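Enoyl-CoA hydratase (Mycobacterium thermoresistibile, PDB 3T3W) probably acts as an enoyl-CoA hydratase of the crotonase family, adding water across the double bond of enoyl-CoA thioesters in fatty-acid metabolism. Local coordinates at residues V200-R203 with D204-D207. Residues are numbered along the deposited sequence; the frame is centred on the assembly and turned at random.
Sequences VVPR and DRLD
Val201 and Leu206 meet where the chain leaves a strand and turns into a helix, their side chains crossing at about a right angle. The branch of Val201 that does the touching is CG2, set between the backbone N and the carbonyl carbon; it lies 3.8 Å from Leu206 CD1 and also reaches Leu206 CA. The side chain of Arg205 runs alongside the ring of Pro202, pointing the same way. Bends at chi2 and chi3 lay the guanidinium beside the ring, with Pro202 CD over one face, offset toward the rim and 3.5 Å from Arg205 NH2. NE of the same group forms a salt bridge with Glu209, in the first turn of the helix.

The backbone between these pairs is closed by two bonds. Arg205 N donates to Pro202 O (3.0 Å), and Leu206 N donates almost straight to Arg203 O (3.2 Å, 168°), closing two overlapping type I-like beta turns, 202-205 and 203-206, that lead the strand into the helix. A water also donates to Arg203 O and accepts from Asp207 N, so this carbonyl serves the first turn of the helix twice. A second water accepts from Arg203 NH1 and donates to Asp207 OD2, 3.0 Å from each, bridging opposite charges that do not touch; Asp207 OD1 pairs with Arg71.

Val201 is bonded through its backbone to Ala144, pairing strand 199-201 in parallel with strand 141-145, as the outermost strand of the sheet within this chain. Val201 and Leu206 both pack on Ile143 of that neighbouring strand, seating the start of helix 206-217 against the sheet.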
loop_
_atom_site.group_PDB
_atom_site.type_symbol
_atom_site.label_atom_id
_atom_site.label_comp_id
_atom_site.label_asym_id
_atom_site.label_seq_id
_atom_site.Cartn_x
_atom_site.Cartn_y
_atom_site.Cartn_z
ATOM N N VAL F 200 9.898 -4.801 -31.098
ATOM C CA VAL F 200 9.063 -5.042 -32.277
ATOM C C VAL F 200 10.003 -5.479 -33.400
ATOM O O VAL F 200 11.064 -4.844 -33.641
ATOM C CB VAL F 200 8.309 -3.757 -32.713
ATOM C CG1 VAL F 200 7.487 -4.027 -33.996
ATOM C CG2 VAL F 200 7.471 -3.214 -31.535
ATOM N N VAL F 201 9.636 -6.574 -34.067
ATOM C CA VAL F 201 10.483 -7.190 -35.076
ATOM C C VAL F 201 9.605 -7.551 -36.277
ATOM O O VAL F 201 8.363 -7.616 -36.181
ATOM C CB VAL F 201 11.168 -8.487 -34.543
ATOM C CG1 VAL F 201 12.000 -8.188 -33.276
ATOM C CG2 VAL F 201 10.141 -9.563 -34.228
ATOM N N PRO F 202 10.239 -7.742 -37.428
ATOM C CA PRO F 202 9.442 -8.152 -38.602
ATOM C C PRO F 202 8.768 -9.494 -38.378
ATOM O O PRO F 202 9.332 -10.354 -37.726
ATOM C CB PRO F 202 10.500 -8.254 -39.718
ATOM C CG PRO F 202 11.556 -7.254 -39.284
ATOM C CD PRO F 202 11.633 -7.416 -37.774
ATOM N N ARG F 203 7.565 -9.673 -38.943
ATOM C CA ARG F 203 6.796 -10.877 -38.745
ATOM C C ARG F 203 7.589 -12.122 -39.111
ATOM O O ARG F 203 7.620 -13.103 -38.383
ATOM C CB ARG F 203 5.488 -10.816 -39.563
ATOM C CG ARG F 203 4.684 -12.100 -39.662
ATOM C CD ARG F 203 4.155 -12.546 -38.316
ATOM N NE ARG F 203 3.441 -13.857 -38.375
ATOM C CZ ARG F 203 3.961 -15.013 -37.950
ATOM N NH1 ARG F 203 5.215 -15.069 -37.478
ATOM N NH2 ARG F 203 3.239 -16.127 -37.996
ATOM N N ASP F 204 8.295 -12.061 -40.230
ATOM C CA ASP F 204 8.999 -13.253 -40.668
ATOM C C ASP F 204 10.257 -13.617 -39.865
ATOM O O ASP F 204 10.829 -14.664 -40.110
ATOM C CB ASP F 204 9.275 -13.196 -42.177
ATOM C CG ASP F 204 10.316 -12.202 -42.567
ATOM O OD1 ASP F 204 11.013 -11.582 -41.728
ATOM O OD2 ASP F 204 10.468 -12.043 -43.808
ATOM N N ARG F 205 10.676 -12.757 -38.929
ATOM C CA ARG F 205 11.787 -13.024 -38.030
ATOM C C ARG F 205 11.373 -13.210 -36.588
ATOM O O ARG F 205 12.243 -13.397 -35.741
ATOM C CB ARG F 205 12.781 -11.853 -37.996
ATOM C CG ARG F 205 13.651 -11.720 -39.170
ATOM C CD ARG F 205 15.040 -11.251 -38.761
ATOM N NE ARG F 205 15.042 -9.961 -38.069
ATOM C CZ ARG F 205 15.079 -8.780 -38.680
ATOM N NH1 ARG F 205 15.002 -8.671 -40.000
ATOM N NH2 ARG F 205 15.151 -7.677 -37.965
ATOM N N LEU F 206 10.066 -13.152 -36.299
ATOM C CA LEU F 206 9.607 -13.205 -34.906
ATOM C C LEU F 206 10.134 -14.439 -34.142
ATOM O O LEU F 206 10.662 -14.310 -33.041
ATOM C CB LEU F 206 8.086 -13.163 -34.898
ATOM C CG LEU F 206 7.463 -13.301 -33.512
ATOM C CD1 LEU F 206 7.933 -12.176 -32.584
ATOM C CD2 LEU F 206 5.930 -13.338 -33.633
ATOM N N ASP F 207 9.979 -15.634 -34.716
ATOM C CA ASP F 207 10.442 -16.851 -34.077
ATOM C C ASP F 207 11.966 -16.878 -33.860
ATOM O O ASP F 207 12.433 -17.220 -32.761
ATOM C CB ASP F 207 9.995 -18.101 -34.840
ATOM C CG ASP F 207 8.547 -18.454 -34.587
ATOM O OD1 ASP F 207 8.023 -18.154 -33.471
ATOM O OD2 ASP F 207 7.947 -19.091 -35.501
HETATM O O HOH W 1 8.643 -15.960 -37.457
HETATM O O HOH W 2 6.613 -17.663 -37.733
#